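Local coordinates for protein N-acetylglucosamine-6-phosphate deacetylase (Thermotoga maritima, PDB 1O12) that probably removes the acetyl group from N-acetylglucosamine-6-phosphate, as a metal-dependent hydrolase of the NagA family, at residues 120-125 and 335-340; 162-167 and 172-177; 248-253 and 316-321; 285-290 and 294-299. One frame throughout, in Å; residues are numbered along the deposited sequence.

Contact 1: residues 120-125 and 335-340; sequences SLLGVH and VELGLD
Leu122 meets Leu337 and Leu339 with branched aliphatic ends alone, and no flat group has a face or an edge in the contact. The imidazole of His125, on the same strand, takes no part; its ND1 bonds to Pro60 O. The setting is the TIM barrel of the amidohydrolases. Strand 121-127 runs between its parallel neighbours 87-93 and 159-164, and Leu122 lies near its start, at the end away from the iron ligand Glu127. Residues 335-340 carry the last turn of helix 322-336 and the loop after it, where Gly338, with its positive phi (67°), ends the helix in a Schellman motif. That turn sets Leu337 and Leu339 on either side of the glycine, both with their first side-chain bonds directed toward the strand. Leu122 reaches them with CG anti to the backbone N (chi1 -151°) and slides past Leu337 in the opposite direction. Its CD1 sits 4.2 Å from CD1 of Leu337 and equally far from CD2 of that residue, so it rests across the fork rather than against one branch. Thr89 and Leu91 of strand 87-93 and Lys160 of strand 159-164 also touch Leu122, while Leu337 reaches Met161. Packing is light, with about 109 Å² buried over both sides. Leu339 is covered to a similar extent as Leu337, its CD1 lying 4.5 Å from CG of Leu122.

Contact 2: residues 162-167 and 172-177; sequences LTFAPE and ELLLRL
Phe164 and Leu174 lie alongside each other, their side chains sliding past in opposite directions, where a strand of the TIM barrel is covered by the connection that follows it. Strand 159-164 supplies Leu162 and Phe164, two residues apart and therefore both directed at 172-177, while Thr163 between them points the other way and has Thr208 as a hydrogen-bond partner. The connection, which leads on to the adjacent parallel strand 183-186, coils here into helical turns held by bonds such as Leu177 N to Leu174 O, three residues back. This spacing brings Leu174 and Leu177 to the same side, facing the strand.

Leu174 has the largest share of the contact, chiefly through one methyl, CD1. It lies 3.3 Å from CB of Phe164, a tight approach, and 3.5 Å from CG of the same residue, so it presses on the root of the ring, approaching the ring plane obliquely. Phe164 places CG between its backbone N and carbonyl carbon; this chi1 of 78° sends the ring out across the strand direction, with CB and CG both against that methyl. The ring also meets Phe199 of helix 193-200, the planes inclined at about 50°, and Leu184 of strand 183-186 adds to the packing. All four touching residues are buried, in a hydrophobic layer without polar bonds. The Phe164 side chain is about 12 Å from the bound iron. Farther back on the strand, Leu162 meets both leucines: its CD1 is 4.4 Å from CD1 of Leu174, and its CG 4.3 Å from CD1 of Leu177.

Contact 3: residues 248-253 and 316-321; sequences EMVKLV and KFTGCS
Two helices of the TIM-barrel amidohydrolase domain, 247-257 and 307-318, pack here at the C-terminal end of the second, with Val250 set against Phe317 and Thr318. The backbones come close, CA of Lys251 lying 5.4 Å from CA of Thr318. On Val250, CB and CG2 face CD1 of Phe317, CG2 at 3.9 Å and oblique to the ring, while CG1 reaches both CB of Phe317 and CG2 of Thr318 at 4.0 Å. The side chains of Val250 and Thr318 cross at about a right angle. The Phe317 side chain also touches Arg247, and Phe314, one turn back, closes on Val250.

Lys251 passes alongside. Its aliphatic chain, bent at chi3 (-58°), runs over the end of the helix. The approach of its CE to Phe317 O, 3.0 Å, is short and doubtful in detail; NZ stays 3.8 Å from that oxygen. The helix also packs on the second subunit: Lys251 on Leu230, Leu252 on Leu217 and the selenomethionine Met249 on His219 of that chain. The side chain of Val250 is also about 8 Å from that of His244, a predicted substrate-binding residue.

Gly319, with positive phi, ends helix 307-318, and Ser321 then caps the start of helix 322-336. Thr318 shapes this link while its methyl faces Val250. With OG1 between the backbone N and the carbonyl carbon (chi1 76°), it bonds back to Phe314 O and forms an ST turn, accepting from Cys320 N at 3.0 Å with an N-H...O angle of 142°.

Contact 4: residues 285-290 and 294-299; sequences VVKVKD and RLEDGT
Backbone bonds join the two arms of a beta hairpin at Lys287 and Arg294, an antiparallel hydrogen-bonded pair. Lys287 N donates to Arg294 O at 2.9 Å and Arg294 N returns the bond to Lys287 O at the same distance; both are close to straight, with N-H...O angles of 173° and 168°.

Van der Waals contacts of methyls lie beside this pair. One is apolar, Val286 CG2 to Leu295 CD2 at 4.2 Å. Two meet carbonyl oxygens: Val286 CG1 lies 3.5 Å from Arg294 O, and Leu295, whose first bond leads away from the strand, returns its branch to place CD2 3.6 Å from Val285 O.

Charged side chains edge the surface. The Glu296 side chain, bent at chi2 (135°), crosses that of Val285 obliquely, OE2 coming 3.5 Å from its CB. Lys287 NZ stays 5.9 Å from Glu296 OE1, too far for a salt bridge, though the opposite charges may attract weakly.

Side-chain bonds brace the type I turn 295-298. The Arg294 guanidinium grips Gly298 O side-on, NE and NH2 both reaching that one atom within the guanidinium plane. Asp297 OD1 takes two bonds from Thr299: the backbone N comes from above the carboxylate plane, closing an Asx turn, while Thr299 OG1 donates to the syn lone pair of OD1.

Strand 285-289 is the middle of a three-stranded antiparallel sheet, between 278-280, where Thr279 bonds to Val286, and 292-294. Val286 touches Ala301, and the side chain of Leu295 is about 5 Å from that of Ala138; both alanines are predicted to bind substrate. The chain runs on to helix 307-318.

How the contacts relate
Contacts 1 and 2 share the barrel: strands 121-127 and 159-164 are parallel neighbours, and although the contact centres are 18 Å apart, a probable hydrogen bond between His125 NE2 and Thr163 OG1 (2.9 Å) ties them. Contacts 3 and 4 lie farther off, 26 to 31 Å from these two between centres and 27 Å from each other, without touching. Contact 1 spans the longest separation along the chain, bringing 120-125 to 335-340; contact 2 comes first within that span, and contact 3 then brackets the hairpin of contact 4. Consecutive helices 307-318 and 322-336 link contacts 3 and 1. Together they sample barrel wall, a dimer-facing helix and a hairpin near the predicted substrate site.

Contact 1: residues 120-125 and 335-340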
loop_
_atom_site.group_PDB
_atom_site.type_symbol
_atom_site.label_atom_id
_atom_site.label_comp_id
_atom_site.label_asym_id
_atom_site.label_seq_id
_atom_site.Cartn_x
_atom_site.Cartn_y
_atom_site.Cartn_z
ATOM N N SER A 120 -16.147 30.769 -9.885
ATOM C CA SER A 120 -15.525 29.465 -9.772
ATOM C C SER A 120 -15.717 28.945 -8.340
ATOM O O SER A 120 -15.428 27.795 -8.041
ATOM C CB SER A 120 -14.034 29.545 -10.166
ATOM O OG SER A 120 -13.352 30.606 -9.498
ATOM N N LEU A 121 -16.243 29.783 -7.460
ATOM C CA LEU A 121 -16.469 29.367 -6.082
ATOM C C LEU A 121 -17.716 28.486 -5.926
ATOM O O LEU A 121 -18.845 28.948 -6.038
ATOM C CB LEU A 121 -16.586 30.589 -5.193
ATOM C CG LEU A 121 -16.997 30.320 -3.749
ATOM C CD1 LEU A 121 -15.810 29.770 -2.963
ATOM C CD2 LEU A 121 -17.477 31.627 -3.104
ATOM N N LEU A 122 -17.502 27.209 -5.664
ATOM C CA LEU A 122 -18.597 26.275 -5.500
ATOM C C LEU A 122 -19.158 26.413 -4.099
ATOM O O LEU A 122 -20.337 26.209 -3.861
ATOM C CB LEU A 122 -18.099 24.854 -5.676
ATOM C CG LEU A 122 -19.024 23.738 -6.200
ATOM C CD1 LEU A 122 -18.896 22.523 -5.306
ATOM C CD2 LEU A 122 -20.447 24.194 -6.319
ATOM N N GLY A 123 -18.300 26.754 -3.162
ATOM C CA GLY A 123 -18.759 26.885 -1.801
ATOM C C GLY A 123 -17.628 26.871 -0.794
ATOM O O GLY A 123 -16.497 27.315 -1.070
ATOM N N VAL A 124 -17.932 26.306 0.367
ATOM C CA VAL A 124 -16.981 26.269 1.442
ATOM C C VAL A 124 -16.671 24.877 1.935
ATOM O O VAL A 124 -17.574 24.064 2.106
ATOM C CB VAL A 124 -17.498 27.129 2.611
ATOM C CG1 VAL A 124 -16.648 26.902 3.877
ATOM C CG2 VAL A 124 -17.467 28.591 2.187
ATOM N N HIS A 125 -15.383 24.613 2.142
ATOM C CA HIS A 125 -14.925 23.321 2.664
ATOM C C HIS A 125 -14.536 23.592 4.106
ATOM O O HIS A 125 -13.601 24.369 4.398
ATOM C CB HIS A 125 -13.725 22.783 1.868
ATOM C CG HIS A 125 -13.106 21.549 2.450
ATOM N ND1 HIS A 125 -12.074 20.872 1.826
ATOM C CD2 HIS A 125 -13.341 20.889 3.609
ATOM C CE1 HIS A 125 -11.700 19.852 2.579
ATOM N NE2 HIS A 125 -12.451 19.839 3.667
ATOM N N VAL A 335 -16.885 14.184 -9.718
ATOM C CA VAL A 335 -17.721 13.034 -9.413
ATOM C C VAL A 335 -18.098 13.061 -7.949
ATOM O O VAL A 335 -19.225 12.748 -7.590
ATOM C CB VAL A 335 -17.007 11.677 -9.742
ATOM C CG1 VAL A 335 -17.778 10.504 -9.111
ATOM C CG2 VAL A 335 -16.921 11.482 -11.261
ATOM N N GLU A 336 -17.176 13.464 -7.092
ATOM C CA GLU A 336 -17.498 13.479 -5.673
ATOM C C GLU A 336 -18.547 14.515 -5.335
ATOM O O GLU A 336 -19.470 14.267 -4.562
ATOM C CB GLU A 336 -16.252 13.753 -4.831
ATOM C CG GLU A 336 -15.184 12.735 -4.989
ATOM C CD GLU A 336 -14.120 12.848 -3.920
ATOM O OE1 GLU A 336 -13.523 13.949 -3.731
ATOM O OE2 GLU A 336 -13.886 11.808 -3.263
ATOM N N LEU A 337 -18.379 15.688 -5.926
ATOM C CA LEU A 337 -19.240 16.819 -5.686
ATOM C C LEU A 337 -20.543 16.839 -6.468
ATOM O O LEU A 337 -21.297 17.810 -6.383
ATOM C CB LEU A 337 -18.440 18.076 -5.984
ATOM C CG LEU A 337 -17.340 18.293 -4.965
ATOM C CD1 LEU A 337 -16.293 19.262 -5.515
ATOM C CD2 LEU A 337 -17.971 18.789 -3.663
ATOM N N GLY A 338 -20.803 15.783 -7.231
ATOM C CA GLY A 338 -22.018 15.728 -8.015
ATOM C C GLY A 338 -22.047 16.761 -9.139
ATOM O O GLY A 338 -23.120 17.281 -9.466
ATOM N N LEU A 339 -20.893 17.081 -9.730
ATOM C CA LEU A 339 -20.852 18.055 -10.829
ATOM C C LEU A 339 -20.859 17.286 -12.170
ATOM O O LEU A 339 -19.859 17.208 -12.890
ATOM C CB LEU A 339 -19.605 18.930 -10.688
ATOM C CG LEU A 339 -19.516 19.667 -9.334
ATOM C CD1 LEU A 339 -18.341 20.597 -9.348
ATOM C CD2 LEU A 339 -20.806 20.469 -9.057
ATOM N N ASP A 340 -22.023 16.721 -12.479
ATOM C CA ASP A 340 -22.234 15.920 -13.667
ATOM C C ASP A 340 -21.945 16.537 -15.027
ATOM O O ASP A 340 -21.786 15.810 -16.008
ATOM C CB ASP A 340 -23.653 15.372 -13.634
ATOM C CG ASP A 340 -23.976 14.685 -12.300
ATOM O OD1 ASP A 340 -23.043 14.097 -11.673
ATOM O OD2 ASP A 340 -25.164 14.727 -11.881
#

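Contact 2: residues 162-167 and 172-177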
loop_
_atom_site.group_PDB
_atom_site.type_symbol
_atom_site.label_atom_id
_atom_site.label_comp_id
_atom_site.label_asym_id
_atom_site.label_seq_id
_atom_site.Cartn_x
_atom_site.Cartn_y
_atom_site.Cartn_z
ATOM N N LEU A 162 -16.851 18.677 4.141
ATOM C CA LEU A 162 -16.529 18.784 5.547
ATOM C C LEU A 162 -15.541 17.711 5.931
ATOM O O LEU A 162 -15.788 16.538 5.671
ATOM C CB LEU A 162 -17.821 18.598 6.333
ATOM C CG LEU A 162 -18.027 18.554 7.849
ATOM C CD1 LEU A 162 -16.944 17.741 8.546
ATOM C CD2 LEU A 162 -18.113 19.945 8.344
ATOM N N THR A 163 -14.427 18.093 6.548
ATOM C CA THR A 163 -13.453 17.092 6.996
ATOM C C THR A 163 -13.576 16.818 8.508
ATOM O O THR A 163 -13.399 17.721 9.337
ATOM C CB THR A 163 -12.004 17.512 6.704
ATOM O OG1 THR A 163 -11.806 17.565 5.296
ATOM C CG2 THR A 163 -11.022 16.497 7.304
ATOM N N PHE A 164 -13.851 15.558 8.850
ATOM C CA PHE A 164 -14.016 15.132 10.244
ATOM C C PHE A 164 -13.209 13.872 10.631
ATOM O O PHE A 164 -12.734 13.101 9.765
ATOM C CB PHE A 164 -15.486 14.845 10.510
ATOM C CG PHE A 164 -15.938 13.520 9.967
ATOM C CD1 PHE A 164 -16.180 12.450 10.828
ATOM C CD2 PHE A 164 -16.057 13.322 8.587
ATOM C CE1 PHE A 164 -16.529 11.212 10.328
ATOM C CE2 PHE A 164 -16.408 12.070 8.067
ATOM C CZ PHE A 164 -16.645 11.015 8.937
ATOM N N ALA A 165 -13.070 13.669 11.942
ATOM C CA ALA A 165 -12.370 12.501 12.470
ATOM C C ALA A 165 -13.436 11.534 13.005
ATOM O O ALA A 165 -14.026 11.789 14.031
ATOM C CB ALA A 165 -11.417 12.933 13.579
ATOM N N PRO A 166 -13.682 10.403 12.312
ATOM C CA PRO A 166 -14.685 9.386 12.694
ATOM C C PRO A 166 -14.739 8.904 14.163
ATOM O O PRO A 166 -15.786 8.444 14.631
ATOM C CB PRO A 166 -14.390 8.225 11.746
ATOM C CG PRO A 166 -13.806 8.905 10.553
ATOM C CD PRO A 166 -12.888 9.932 11.162
ATOM N N GLU A 167 -13.631 9.010 14.892
ATOM C CA GLU A 167 -13.630 8.543 16.276
ATOM C C GLU A 167 -14.095 9.609 17.278
ATOM O O GLU A 167 -14.364 9.307 18.449
ATOM C CB GLU A 167 -12.229 8.033 16.663
ATOM C CG GLU A 167 -11.229 9.126 16.973
ATOM C CD GLU A 167 -10.569 9.741 15.746
ATOM O OE1 GLU A 167 -11.095 9.584 14.610
ATOM O OE2 GLU A 167 -9.518 10.402 15.932
ATOM N N GLU A 172 -21.219 10.734 14.407
ATOM C CA GLU A 172 -22.367 10.200 13.656
ATOM C C GLU A 172 -23.379 11.247 13.176
ATOM O O GLU A 172 -23.968 11.087 12.113
ATOM C CB GLU A 172 -23.105 9.130 14.480
ATOM C CG GLU A 172 -22.301 8.568 15.653
ATOM C CD GLU A 172 -22.454 9.406 16.932
ATOM O OE1 GLU A 172 -21.445 9.582 17.662
ATOM O OE2 GLU A 172 -23.586 9.878 17.206
ATOM N N LEU A 173 -23.589 12.306 13.950
ATOM C CA LEU A 173 -24.526 13.348 13.549
ATOM C C LEU A 173 -24.145 13.935 12.185
ATOM O O LEU A 173 -25.013 14.298 11.391
ATOM C CB LEU A 173 -24.553 14.486 14.587
ATOM C CG LEU A 173 -24.900 14.194 16.063
ATOM C CD1 LEU A 173 -25.097 15.526 16.819
ATOM C CD2 LEU A 173 -26.162 13.352 16.146
ATOM N N LEU A 174 -22.849 14.019 11.913
ATOM C CA LEU A 174 -22.378 14.589 10.660
ATOM C C LEU A 174 -22.985 13.883 9.455
ATOM O O LEU A 174 -23.126 14.475 8.398
ATOM C CB LEU A 174 -20.845 14.552 10.594
ATOM C CG LEU A 174 -20.117 15.228 11.753
ATOM C CD1 LEU A 174 -18.624 15.034 11.562
ATOM C CD2 LEU A 174 -20.481 16.723 11.858
ATOM N N LEU A 175 -23.363 12.620 9.615
ATOM C CA LEU A 175 -23.965 11.905 8.502
ATOM C C LEU A 175 -25.242 12.569 8.036
ATOM O O LEU A 175 -25.710 12.334 6.919
ATOM C CB LEU A 175 -24.274 10.479 8.894
ATOM C CG LEU A 175 -23.014 9.690 9.157
ATOM C CD1 LEU A 175 -23.374 8.386 9.841
ATOM C CD2 LEU A 175 -22.310 9.464 7.834
ATOM N N ARG A 176 -25.829 13.396 8.878
ATOM C CA ARG A 176 -27.046 14.017 8.439
ATOM C C ARG A 176 -26.804 15.115 7.442
ATOM O O ARG A 176 -27.750 15.614 6.842
ATOM C CB ARG A 176 -27.821 14.522 9.633
ATOM C CG ARG A 176 -28.466 13.369 10.365
ATOM C CD ARG A 176 -28.919 13.789 11.713
ATOM N NE ARG A 176 -29.790 14.952 11.596
ATOM C CZ ARG A 176 -30.074 15.735 12.621
ATOM N NH1 ARG A 176 -29.553 15.460 13.812
ATOM N NH2 ARG A 176 -30.854 16.792 12.450
ATOM N N LEU A 177 -25.533 15.462 7.234
ATOM C CA LEU A 177 -25.171 16.539 6.316
ATOM C C LEU A 177 -25.156 16.146 4.863
ATOM O O LEU A 177 -25.395 16.986 4.001
ATOM C CB LEU A 177 -23.801 17.111 6.661
ATOM C CG LEU A 177 -23.713 17.732 8.058
ATOM C CD1 LEU A 177 -22.296 18.291 8.281
ATOM C CD2 LEU A 177 -24.755 18.822 8.187
#

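Contact 3: residues 248-253 and 316-321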
loop_
_atom_site.group_PDB
_atom_site.type_symbol
_atom_site.label_atom_id
_atom_site.label_comp_id
_atom_site.label_asym_id
_atom_site.label_seq_id
_atom_site.Cartn_x
_atom_site.Cartn_y
_atom_site.Cartn_z
ATOM N N GLU A 248 8.577 9.239 -3.905
ATOM C CA GLU A 248 8.346 7.799 -3.788
ATOM C C GLU A 248 6.940 7.467 -3.232
ATOM O O GLU A 248 6.282 6.564 -3.733
ATOM C CB GLU A 248 9.413 7.148 -2.912
ATOM C CG GLU A 248 10.811 7.325 -3.444
ATOM C CD GLU A 248 11.284 8.784 -3.364
ATOM O OE1 GLU A 248 11.114 9.409 -2.286
ATOM O OE2 GLU A 248 11.840 9.297 -4.376
HETATM N N MSE A 249 6.488 8.188 -2.206
HETATM C CA MSE A 249 5.159 7.960 -1.635
HETATM C C MSE A 249 4.066 8.148 -2.683
HETATM O O MSE A 249 3.174 7.298 -2.839
HETATM C CB MSE A 249 4.875 8.940 -0.506
HETATM C CG MSE A 249 4.548 8.290 0.825
HETATM SE SE MSE A 249 3.211 6.841 0.821
HETATM C CE MSE A 249 2.700 6.971 2.711
ATOM N N VAL A 250 4.128 9.294 -3.360
ATOM C CA VAL A 250 3.186 9.609 -4.412
ATOM C C VAL A 250 3.193 8.461 -5.417
ATOM O O VAL A 250 2.134 7.990 -5.851
ATOM C CB VAL A 250 3.579 10.916 -5.172
ATOM C CG1 VAL A 250 2.634 11.130 -6.344
ATOM C CG2 VAL A 250 3.532 12.100 -4.229
ATOM N N LYS A 251 4.386 8.026 -5.809
ATOM C CA LYS A 251 4.494 6.927 -6.760
ATOM C C LYS A 251 3.806 5.678 -6.224
ATOM O O LYS A 251 3.182 4.946 -6.979
ATOM C CB LYS A 251 5.947 6.618 -7.060
ATOM C CG LYS A 251 6.193 6.216 -8.503
ATOM C CD LYS A 251 7.701 6.268 -8.847
ATOM C CE LYS A 251 8.285 7.675 -8.606
ATOM N NZ LYS A 251 9.759 7.789 -8.884
ATOM N N LEU A 252 3.923 5.449 -4.920
ATOM C CA LEU A 252 3.290 4.304 -4.268
ATOM C C LEU A 252 1.760 4.460 -4.238
ATOM O O LEU A 252 1.025 3.553 -4.638
ATOM C CB LEU A 252 3.826 4.140 -2.840
ATOM C CG LEU A 252 3.198 3.023 -1.989
ATOM C CD1 LEU A 252 3.168 1.687 -2.789
ATOM C CD2 LEU A 252 3.980 2.887 -0.671
ATOM N N VAL A 253 1.271 5.601 -3.780
ATOM C CA VAL A 253 -0.175 5.793 -3.746
ATOM C C VAL A 253 -0.742 5.647 -5.164
ATOM O O VAL A 253 -1.798 5.027 -5.379
ATOM C CB VAL A 253 -0.562 7.159 -3.180
ATOM C CG1 VAL A 253 -2.063 7.334 -3.282
ATOM C CG2 VAL A 253 -0.109 7.264 -1.746
ATOM N N LYS A 316 5.133 14.320 -13.210
ATOM C CA LYS A 316 6.533 13.940 -13.208
ATOM C C LYS A 316 6.815 12.798 -12.240
ATOM O O LYS A 316 7.591 11.895 -12.547
ATOM C CB LYS A 316 7.391 15.143 -12.833
ATOM C CG LYS A 316 8.890 14.864 -12.773
ATOM C CD LYS A 316 9.578 15.956 -11.961
ATOM C CE LYS A 316 9.009 17.358 -12.310
ATOM N NZ LYS A 316 8.489 18.142 -11.117
ATOM N N PHE A 317 6.193 12.847 -11.067
ATOM C CA PHE A 317 6.408 11.816 -10.073
ATOM C C PHE A 317 5.960 10.444 -10.556
ATOM O O PHE A 317 6.656 9.448 -10.343
ATOM C CB PHE A 317 5.662 12.164 -8.778
ATOM C CG PHE A 317 6.203 13.376 -8.058
ATOM C CD1 PHE A 317 5.476 13.965 -7.037
ATOM C CD2 PHE A 317 7.459 13.910 -8.383
ATOM C CE1 PHE A 317 5.985 15.077 -6.331
ATOM C CE2 PHE A 317 7.981 15.009 -7.699
ATOM C CZ PHE A 317 7.242 15.598 -6.664
ATOM N N THR A 318 4.824 10.401 -11.247
ATOM C CA THR A 318 4.253 9.143 -11.681
ATOM C C THR A 318 4.469 8.727 -13.123
ATOM O O THR A 318 4.449 7.543 -13.433
ATOM C CB THR A 318 2.714 9.121 -11.441
ATOM O OG1 THR A 318 2.055 9.925 -12.435
ATOM C CG2 THR A 318 2.375 9.652 -10.053
ATOM N N GLY A 319 4.651 9.687 -14.015
ATOM C CA GLY A 319 4.805 9.332 -15.407
ATOM C C GLY A 319 3.457 8.938 -15.986
ATOM O O GLY A 319 3.401 8.254 -17.010
ATOM N N CYS A 320 2.365 9.360 -15.358
ATOM C CA CYS A 320 1.029 9.009 -15.864
ATOM C C CYS A 320 0.712 9.759 -17.156
ATOM O O CYS A 320 1.446 10.653 -17.574
ATOM C CB CYS A 320 -0.042 9.354 -14.833
ATOM S SG CYS A 320 -0.225 11.153 -14.669
ATOM N N SER A 321 -0.392 9.405 -17.793
ATOM C CA SER A 321 -0.786 10.053 -19.042
ATOM C C SER A 321 -1.589 11.322 -18.748
ATOM O O SER A 321 -2.048 11.510 -17.620
ATOM C CB SER A 321 -1.653 9.116 -19.856
ATOM O OG SER A 321 -2.900 8.923 -19.204
#

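Contact 4: residues 285-290 and 294-299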
loop_
_atom_site.group_PDB
_atom_site.type_symbol
_atom_site.label_atom_id
_atom_site.label_comp_id
_atom_site.label_asym_id
_atom_site.label_seq_id
_atom_site.Cartn_x
_atom_site.Cartn_y
_atom_site.Cartn_z
ATOM N N VAL A 285 0.796 31.304 14.511
ATOM C CA VAL A 285 1.901 31.847 13.714
ATOM C C VAL A 285 2.574 30.757 12.865
ATOM O O VAL A 285 2.753 29.617 13.304
ATOM C CB VAL A 285 2.961 32.555 14.616
ATOM C CG1 VAL A 285 4.181 32.936 13.794
ATOM C CG2 VAL A 285 2.358 33.818 15.233
ATOM N N VAL A 286 2.942 31.131 11.645
ATOM C CA VAL A 286 3.565 30.216 10.705
ATOM C C VAL A 286 4.784 30.884 10.089
ATOM O O VAL A 286 4.753 32.070 9.770
ATOM C CB VAL A 286 2.573 29.846 9.570
ATOM C CG1 VAL A 286 3.089 28.689 8.780
ATOM C CG2 VAL A 286 1.227 29.505 10.154
ATOM N N LYS A 287 5.850 30.110 9.929
ATOM C CA LYS A 287 7.093 30.602 9.349
ATOM C C LYS A 287 7.235 29.918 8.016
ATOM O O LYS A 287 7.011 28.710 7.914
ATOM C CB LYS A 287 8.285 30.205 10.212
ATOM C CG LYS A 287 8.229 30.684 11.653
ATOM C CD LYS A 287 8.668 32.135 11.786
ATOM C CE LYS A 287 8.836 32.511 13.263
ATOM N NZ LYS A 287 9.763 31.582 14.000
ATOM N N VAL A 288 7.609 30.680 6.997
ATOM C CA VAL A 288 7.783 30.114 5.669
ATOM C C VAL A 288 9.238 30.246 5.213
ATOM O O VAL A 288 9.726 31.352 4.951
ATOM C CB VAL A 288 6.842 30.799 4.639
ATOM C CG1 VAL A 288 7.057 30.224 3.260
ATOM C CG2 VAL A 288 5.390 30.590 5.057
ATOM N N LYS A 289 9.922 29.102 5.141
ATOM C CA LYS A 289 11.314 29.036 4.703
ATOM C C LYS A 289 11.361 28.182 3.445
ATOM O O LYS A 289 10.940 27.017 3.451
ATOM C CB LYS A 289 12.203 28.415 5.792
ATOM C CG LYS A 289 12.229 29.195 7.115
ATOM C CD LYS A 289 13.206 30.394 7.111
ATOM C CE LYS A 289 12.720 31.608 6.297
ATOM N NZ LYS A 289 11.563 32.351 6.902
ATOM N N ASP A 290 11.863 28.766 2.363
ATOM C CA ASP A 290 11.955 28.056 1.089
ATOM C C ASP A 290 10.617 27.543 0.576
ATOM O O ASP A 290 10.547 26.474 -0.020
ATOM C CB ASP A 290 12.922 26.880 1.197
ATOM C CG ASP A 290 14.355 27.283 0.942
ATOM O OD1 ASP A 290 14.643 27.763 -0.180
ATOM O OD2 ASP A 290 15.188 27.116 1.862
ATOM N N ARG A 294 5.694 26.157 7.991
ATOM C CA ARG A 294 5.529 25.298 9.154
ATOM C C ARG A 294 5.355 26.085 10.460
ATOM O O ARG A 294 5.696 27.263 10.550
ATOM C CB ARG A 294 6.686 24.286 9.251
ATOM C CG ARG A 294 8.062 24.769 8.808
ATOM C CD ARG A 294 8.855 23.707 7.954
ATOM N NE ARG A 294 8.656 22.326 8.397
ATOM C CZ ARG A 294 9.041 21.237 7.727
ATOM N NH1 ARG A 294 9.677 21.336 6.558
ATOM N NH2 ARG A 294 8.744 20.031 8.208
ATOM N N LEU A 295 4.741 25.443 11.444
ATOM C CA LEU A 295 4.562 26.051 12.756
ATOM C C LEU A 295 5.965 26.124 13.336
ATOM O O LEU A 295 6.901 25.535 12.795
ATOM C CB LEU A 295 3.701 25.164 13.671
ATOM C CG LEU A 295 2.267 24.914 13.229
ATOM C CD1 LEU A 295 1.489 24.264 14.378
ATOM C CD2 LEU A 295 1.617 26.246 12.808
ATOM N N GLU A 296 6.109 26.826 14.447
ATOM C CA GLU A 296 7.413 26.953 15.084
ATOM C C GLU A 296 7.946 25.573 15.490
ATOM O O GLU A 296 9.143 25.295 15.374
ATOM C CB GLU A 296 7.286 27.883 16.295
ATOM C CG GLU A 296 6.720 29.286 15.934
ATOM C CD GLU A 296 5.633 29.770 16.914
ATOM O OE1 GLU A 296 5.946 29.930 18.123
ATOM O OE2 GLU A 296 4.468 29.987 16.475
ATOM N N ASP A 297 7.057 24.692 15.933
ATOM C CA ASP A 297 7.493 23.358 16.333
ATOM C C ASP A 297 7.853 22.438 15.149
ATOM O O ASP A 297 8.176 21.269 15.355
ATOM C CB ASP A 297 6.421 22.688 17.211
ATOM C CG ASP A 297 5.437 21.849 16.410
ATOM O OD1 ASP A 297 4.828 22.367 15.448
ATOM O OD2 ASP A 297 5.278 20.658 16.751
ATOM N N GLY A 298 7.804 22.956 13.922
ATOM C CA GLY A 298 8.138 22.139 12.762
ATOM C C GLY A 298 6.970 21.556 11.954
ATOM O O GLY A 298 7.157 21.144 10.808
ATOM N N THR A 299 5.771 21.520 12.532
ATOM C CA THR A 299 4.604 20.967 11.840
ATOM C C THR A 299 4.291 21.673 10.526
ATOM O O THR A 299 4.250 22.904 10.477
ATOM C CB THR A 299 3.336 21.080 12.707
ATOM O OG1 THR A 299 3.589 20.505 13.992
ATOM C CG2 THR A 299 2.153 20.371 12.037
#